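Local coordinates for adenylosuccinate lyase (Francisella tularensis subsp. tularensis SCHU S4, PDB 4EEI), which probably catalyses two fumarate-releasing eliminations of purine biosynthesis, turning adenylosuccinate into AMP and a succinylated imidazole carboxamide nucleotide into its free carboxamide, at residues B[232-237]-B[283-288]; B[238-243]-B[272-277]. One frame throughout, in Å; residues are numbered along the deposited sequence. Where two conformers were deposited one is given.

Interaction 1. Residues B[232-237]-B[283-288]; sequences AIERLA and MLRSHV
Glu234 and Arg285 reach for each other with CG trans to the main-chain N in both residues (chi1 -168° and 176°), which sends each side chain out from its helix toward the other. Glu234 runs on fully extended, whereas the arginine kinks at chi3, and the two chains meet at about a right angle. The grip is end-on and falls on a single oxygen: Glu234 OE1 takes NH1 of Arg285 at 2.9 Å and NH2 of Arg285 at 2.8 Å. Both bonds are bent, with N-H...O angles near 140°. NH2 comes to the syn lone pair of OE1, NH1 nearly in line with the C-O bond, and the oxygen sits slightly out of the guanidinium plane, against which the carboxylate is tilted. The bridge spans helices 217-244 and 272-293, part of the long helical bundle characteristic of the fumarase/aspartase (lyase 1) superfamily, whose tetramers assemble around a core of such helices. Here the second carboxylate comes from outside: Glu293 of the third subunit forms a salt bridge with Arg285 NH2, which therefore links two glutamates of different chains. The shared guanidinium probably helps to keep both carboxylates deprotonated. The two segments are offset along the packed helices, Ile233 CA lying 10.3 Å from Leu284 CA, so long side chains bridge them; the apolar tips only just meet, Ile233 CD1 to Leu284 CD1 at 4.5 Å. Phe161 of helix 151-173 packs on Ile233, and Ile319 of helix 304-333 on Leu284.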
loop_
_atom_site.group_PDB
_atom_site.type_symbol
_atom_site.label_atom_id
_atom_site.label_comp_id
_atom_site.label_asym_id
_atom_site.label_seq_id
_atom_site.Cartn_x
_atom_site.Cartn_y
_atom_site.Cartn_z
ATOM N N ALA B 232 10.262 -1.171 -12.421
ATOM C CA ALA B 232 11.060 -1.228 -13.647
ATOM C C ALA B 232 10.270 -1.877 -14.787
ATOM O O ALA B 232 10.306 -1.418 -15.938
ATOM C CB ALA B 232 12.347 -2.000 -13.395
ATOM N N ILE B 233 9.576 -2.966 -14.470
ATOM C CA ILE B 233 8.743 -3.650 -15.455
ATOM C C ILE B 233 7.651 -2.701 -15.943
ATOM O O ILE B 233 7.375 -2.615 -17.145
ATOM C CB ILE B 233 8.112 -4.923 -14.857
ATOM C CG1 ILE B 233 9.191 -5.993 -14.653
ATOM C CG2 ILE B 233 6.990 -5.459 -15.751
ATOM C CD1 ILE B 233 8.720 -7.181 -13.836
ATOM N N GLU B 234 7.040 -1.978 -15.019
ATOM C CA GLU B 234 5.931 -1.103 -15.393
ATOM C C GLU B 234 6.409 0.085 -16.210
ATOM O O GLU B 234 5.751 0.490 -17.168
ATOM C CB GLU B 234 5.146 -0.631 -14.159
ATOM C CG GLU B 234 3.804 0.051 -14.519
ATOM C CD GLU B 234 2.962 0.389 -13.292
ATOM O OE1 GLU B 234 3.235 -0.182 -12.214
ATOM O OE2 GLU B 234 2.027 1.220 -13.403
ATOM N N ARG B 235 7.557 0.645 -15.835
ATOM C CA ARG B 235 8.078 1.796 -16.564
ATOM C C ARG B 235 8.373 1.413 -17.996
ATOM O O ARG B 235 8.059 2.167 -18.910
ATOM C CB ARG B 235 9.330 2.375 -15.899
ATOM C CG ARG B 235 9.802 3.694 -16.532
ATOM C CD ARG B 235 10.877 4.376 -15.685
ATOM N NE ARG B 235 12.164 3.696 -15.777
ATOM C CZ ARG B 235 13.107 4.019 -16.658
ATOM N NH1 ARG B 235 14.258 3.353 -16.686
ATOM N NH2 ARG B 235 12.900 5.010 -17.518
ATOM N N LEU B 236 8.987 0.247 -18.194
ATOM C CA LEU B 236 9.317 -0.210 -19.541
ATOM C C LEU B 236 8.060 -0.570 -20.316
ATOM O O LEU B 236 7.953 -0.289 -21.513
ATOM C CB LEU B 236 10.271 -1.410 -19.472
ATOM C CG LEU B 236 10.568 -2.184 -20.752
ATOM C CD1 LEU B 236 11.180 -1.284 -21.808
ATOM C CD2 LEU B 236 11.503 -3.344 -20.436
ATOM N N ALA B 237 7.102 -1.188 -19.632
ATOM C CA ALA B 237 5.862 -1.594 -20.290
ATOM C C ALA B 237 5.111 -0.353 -20.797
ATOM O O ALA B 237 4.589 -0.335 -21.914
ATOM C CB ALA B 237 4.999 -2.394 -19.331
ATOM N N MET B 283 0.388 -6.444 -9.187
ATOM C CA MET B 283 0.312 -7.578 -8.272
ATOM C C MET B 283 1.552 -7.665 -7.384
ATOM O O MET B 283 1.442 -7.805 -6.169
ATOM C CB MET B 283 0.147 -8.891 -9.046
ATOM C CG MET B 283 -1.177 -9.044 -9.782
ATOM S SD MET B 283 -2.616 -9.006 -8.687
ATOM C CE MET B 283 -2.095 -10.140 -7.386
ATOM N N LEU B 284 2.731 -7.582 -8.001
ATOM C CA LEU B 284 4.009 -7.670 -7.291
ATOM C C LEU B 284 4.136 -6.543 -6.289
ATOM O O LEU B 284 4.618 -6.732 -5.164
ATOM C CB LEU B 284 5.176 -7.627 -8.285
ATOM C CG LEU B 284 5.314 -8.851 -9.189
ATOM C CD1 LEU B 284 6.316 -8.567 -10.313
ATOM C CD2 LEU B 284 5.790 -10.048 -8.360
ATOM N N ARG B 285 3.685 -5.360 -6.689
ATOM C CA ARG B 285 3.758 -4.201 -5.820
ATOM C C ARG B 285 2.844 -4.377 -4.607
ATOM O O ARG B 285 3.161 -3.913 -3.512
ATOM C CB ARG B 285 3.402 -2.937 -6.614
ATOM C CG ARG B 285 3.361 -1.664 -5.795
ATOM C CD ARG B 285 3.459 -0.416 -6.686
ATOM N NE ARG B 285 2.419 -0.345 -7.715
ATOM C CZ ARG B 285 2.646 -0.524 -9.016
ATOM N NH1 ARG B 285 3.873 -0.795 -9.441
ATOM N NH2 ARG B 285 1.653 -0.433 -9.896
ATOM N N SER B 286 1.725 -5.071 -4.795
ATOM C CA SER B 286 0.764 -5.264 -3.698
ATOM C C SER B 286 1.327 -6.129 -2.564
ATOM O O SER B 286 0.873 -6.049 -1.418
ATOM C CB SER B 286 -0.541 -5.883 -4.237
ATOM O OG SER B 286 -0.373 -7.261 -4.518
ATOM N N HIS B 287 2.318 -6.957 -2.879
ATOM C CA HIS B 287 2.870 -7.881 -1.887
ATOM C C HIS B 287 3.808 -7.217 -0.895
ATOM O O HIS B 287 4.067 -7.773 0.177
ATOM C CB HIS B 287 3.636 -9.009 -2.584
ATOM C CG HIS B 287 2.786 -9.885 -3.442
ATOM N ND1 HIS B 287 3.304 -10.631 -4.475
ATOM C CD2 HIS B 287 1.450 -10.154 -3.419
ATOM C CE1 HIS B 287 2.334 -11.318 -5.058
ATOM N NE2 HIS B 287 1.202 -11.047 -4.428
ATOM N N VAL B 288 4.356 -6.061 -1.269
ATOM C CA VAL B 288 5.312 -5.373 -0.412
ATOM C C VAL B 288 4.717 -5.067 0.963
ATOM O O VAL B 288 5.343 -5.334 1.983
ATOM C CB VAL B 288 5.861 -4.084 -1.068
ATOM C CG1 VAL B 288 6.766 -3.361 -0.113
ATOM C CG2 VAL B 288 6.626 -4.428 -2.357
#

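Interaction 2. Residues B[238-243]-B[272-277]; sequences VEIRHL and ISTENL. With AMP (adenosine monophosphate), chain C.
Arg241 lies along Thr274 where two neighbouring helices of the lyase 1 bundle, 217-244 and 272-293, run roughly antiparallel, their local axes 8.9 Å apart and 147° between directions. From CB the arginine steps to CG, which rests 3.3 Å from Thr274 OG1 as the two side chains slide past each other in opposite senses. CD comes next, over Glu275 CG at 3.7 Å, and NE follows at 3.5 Å from the same Glu275 CG. NE also donates to a water in the guanidinium plane, and that water donates in turn to Glu275 OE2, relaying between charges too far apart for a direct bridge. At the tip, NH1 makes a weak hydrogen bond to Thr278 OG1, NH2 a long, weak ion pair with Asp302 OD2 of the third subunit, and Trp298 of that subunit a cation-pi contact with the guanidinium. Glu275 OE1 is held from outside, by ND1 of His141 of the fourth subunit and by the backbone N of Ile303 of the third subunit. The other branch of Thr274, methyl CG2, meets Ile240, 3.9 Å from its CB. Beyond Glu275, Asn276 turns to the nucleotide: its ND2 gives AMP O2P an almost perfectly straight hydrogen bond, 2.9 Å long at 179°.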
loop_
_atom_site.group_PDB
_atom_site.type_symbol
_atom_site.label_atom_id
_atom_site.label_comp_id
_atom_site.label_asym_id
_atom_site.label_seq_id
_atom_site.Cartn_x
_atom_site.Cartn_y
_atom_site.Cartn_z
ATOM N N VAL B 238 5.076 0.681 -19.974
ATOM C CA VAL B 238 4.367 1.909 -20.319
ATOM C C VAL B 238 5.051 2.613 -21.489
ATOM O O VAL B 238 4.392 3.152 -22.388
ATOM C CB VAL B 238 4.290 2.832 -19.090
ATOM C CG1 VAL B 238 3.855 4.248 -19.481
ATOM C CG2 VAL B 238 3.345 2.234 -18.041
ATOM N N GLU B 239 6.379 2.601 -21.491
ATOM C CA GLU B 239 7.120 3.153 -22.619
ATOM C C GLU B 239 6.728 2.455 -23.919
ATOM O O GLU B 239 6.460 3.103 -24.935
ATOM C CB GLU B 239 8.628 3.025 -22.383
ATOM C CG GLU B 239 9.486 3.509 -23.552
ATOM C CD GLU B 239 9.524 5.026 -23.702
ATOM O OE1 GLU B 239 9.270 5.736 -22.707
ATOM O OE2 GLU B 239 9.825 5.509 -24.821
ATOM N N ILE B 240 6.684 1.132 -23.904
ATOM C CA ILE B 240 6.310 0.426 -25.126
ATOM C C ILE B 240 4.854 0.732 -25.516
ATOM O O ILE B 240 4.556 0.938 -26.700
ATOM C CB ILE B 240 6.578 -1.081 -25.007
ATOM C CG1 ILE B 240 8.088 -1.321 -24.949
ATOM C CG2 ILE B 240 6.004 -1.837 -26.208
ATOM C CD1 ILE B 240 8.476 -2.687 -24.411
ATOM N N ARG B 241 3.962 0.788 -24.529
ATOM C CA ARG B 241 2.546 1.063 -24.802
ATOM C C ARG B 241 2.342 2.434 -25.436
ATOM O O ARG B 241 1.505 2.596 -26.330
ATOM C CB ARG B 241 1.712 0.937 -23.521
ATOM C CG ARG B 241 1.525 -0.502 -23.024
ATOM C CD ARG B 241 1.015 -0.521 -21.581
ATOM N NE ARG B 241 -0.250 0.194 -21.436
ATOM C CZ ARG B 241 -0.790 0.521 -20.267
ATOM N NH1 ARG B 241 -0.176 0.196 -19.138
ATOM N NH2 ARG B 241 -1.936 1.184 -20.229
ATOM N N HIS B 242 3.103 3.416 -24.967
ATOM C CA HIS B 242 3.096 4.762 -25.550
ATOM C C HIS B 242 3.556 4.747 -27.004
ATOM O O HIS B 242 2.930 5.350 -27.872
ATOM C CB HIS B 242 4.052 5.680 -24.781
ATOM C CG HIS B 242 3.482 6.253 -23.530
ATOM N ND1 HIS B 242 2.246 6.862 -23.480
ATOM C CD2 HIS B 242 4.006 6.364 -22.280
ATOM C CE1 HIS B 242 2.025 7.307 -22.252
ATOM N NE2 HIS B 242 3.078 7.005 -21.508
ATOM N N LEU B 243 4.673 4.077 -27.259
ATOM C CA LEU B 243 5.257 4.055 -28.590
ATOM C C LEU B 243 4.409 3.229 -29.563
ATOM O O LEU B 243 4.502 3.398 -30.776
ATOM C CB LEU B 243 6.693 3.513 -28.534
ATOM C CG LEU B 243 7.713 4.303 -27.710
ATOM C CD1 LEU B 243 9.000 3.507 -27.618
ATOM C CD2 LEU B 243 7.991 5.672 -28.318
ATOM N N ILE B 272 -0.770 -5.864 -26.262
ATOM C CA ILE B 272 -1.433 -6.688 -25.259
ATOM C C ILE B 272 -0.463 -7.286 -24.252
ATOM O O ILE B 272 -0.825 -7.508 -23.098
ATOM C CB ILE B 272 -2.276 -7.809 -25.893
ATOM C CG1 ILE B 272 -1.438 -8.596 -26.897
ATOM C CG2 ILE B 272 -3.544 -7.221 -26.529
ATOM C CD1 ILE B 272 -2.122 -9.844 -27.419
ATOM N N SER B 273 0.774 -7.541 -24.666
ATOM C CA SER B 273 1.749 -8.122 -23.730
ATOM C C SER B 273 2.181 -7.135 -22.654
ATOM O O SER B 273 2.187 -7.450 -21.456
ATOM C CB SER B 273 2.966 -8.658 -24.487
ATOM O OG SER B 273 3.844 -9.317 -23.604
ATOM N N THR B 274 2.535 -5.925 -23.066
ATOM C CA THR B 274 2.982 -4.939 -22.091
ATOM C C THR B 274 1.827 -4.491 -21.190
ATOM O O THR B 274 2.047 -4.056 -20.054
ATOM C CB THR B 274 3.709 -3.759 -22.764
ATOM O OG1 THR B 274 2.959 -3.320 -23.904
ATOM C CG2 THR B 274 5.086 -4.217 -23.238
ATOM N N GLU B 275 0.595 -4.608 -21.681
ATOM C CA GLU B 275 -0.565 -4.334 -20.823
ATOM C C GLU B 275 -0.719 -5.428 -19.766
ATOM O O GLU B 275 -0.876 -5.146 -18.573
ATOM C CB GLU B 275 -1.839 -4.143 -21.659
ATOM C CG GLU B 275 -1.834 -2.805 -22.395
ATOM C CD GLU B 275 -3.033 -2.591 -23.305
ATOM O OE1 GLU B 275 -4.041 -3.333 -23.193
ATOM O OE2 GLU B 275 -2.964 -1.663 -24.143
ATOM N N ASN B 276 -0.642 -6.679 -20.202
ATOM C CA ASN B 276 -0.597 -7.810 -19.275
ATOM C C ASN B 276 0.475 -7.628 -18.201
ATOM O O ASN B 276 0.222 -7.845 -17.012
ATOM C CB ASN B 276 -0.359 -9.125 -20.042
ATOM C CG ASN B 276 -0.233 -10.333 -19.113
ATOM O OD1 ASN B 276 0.846 -10.613 -18.595
ATOM N ND2 ASN B 276 -1.338 -11.053 -18.907
ATOM N N LEU B 277 1.664 -7.191 -18.613
ATOM C CA LEU B 277 2.782 -7.068 -17.678
ATOM C C LEU B 277 2.591 -5.894 -16.715
ATOM O O LEU B 277 3.140 -5.880 -15.616
ATOM C CB LEU B 277 4.106 -6.944 -18.433
ATOM C CG LEU B 277 4.468 -8.157 -19.286
ATOM C CD1 LEU B 277 5.570 -7.825 -20.270
ATOM C CD2 LEU B 277 4.879 -9.324 -18.411
HETATM P P AMP C . -4.666 -11.488 -20.075
HETATM O O1P AMP C . -3.869 -12.723 -19.743
HETATM O O2P AMP C . -3.838 -10.239 -20.218
HETATM O O3P AMP C . -5.904 -11.319 -19.238
HETATM O "O5'" AMP C . -5.219 -11.768 -21.557
HETATM C "C5'" AMP C . -6.148 -10.878 -22.173
HETATM C "C4'" AMP C . -6.805 -11.584 -23.351
HETATM O "O4'" AMP C . -7.792 -10.741 -23.951
HETATM C "C3'" AMP C . -5.784 -11.909 -24.427
HETATM O "O3'" AMP C . -6.001 -13.246 -24.878
HETATM C "C2'" AMP C . -6.084 -10.941 -25.549
HETATM O "O2'" AMP C . -5.840 -11.540 -26.820
HETATM C "C1'" AMP C . -7.560 -10.646 -25.359
HETATM N N9 AMP C . -7.917 -9.302 -25.868
HETATM C C8 AMP C . -7.165 -8.526 -26.668
HETATM N N7 AMP C . -7.798 -7.359 -26.948
HETATM C C5 AMP C . -8.985 -7.382 -26.316
HETATM C C6 AMP C . -10.144 -6.473 -26.186
HETATM N N6 AMP C . -10.160 -5.269 -26.806
HETATM N N1 AMP C . -11.185 -6.884 -25.430
HETATM C C2 AMP C . -11.182 -8.077 -24.810
HETATM N N3 AMP C . -10.164 -8.952 -24.884
HETATM C C4 AMP C . -9.058 -8.667 -25.608
HETATM O O HOH W 1 -1.920 0.768 -23.417
#

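Both interactions join the same two helices, 217-244 and 272-293, and their centres lie 13 Å apart. Along the chain interaction 2 is nested inside interaction 1: 232-237 leads directly into 238-243, and 272-277 precedes 283-288, as expected for roughly antiparallel partners. Segment 238-243 faces 272-277 directly, whereas 283-288 lies further along its helix than the part facing 232-237. Between them Ala237 CB packs on Thr274 O, so the two patches are continuous. Both also touch the third subunit, which ties this helix pair to the tetramer, while the 272-277 end additionally reaches bound AMP.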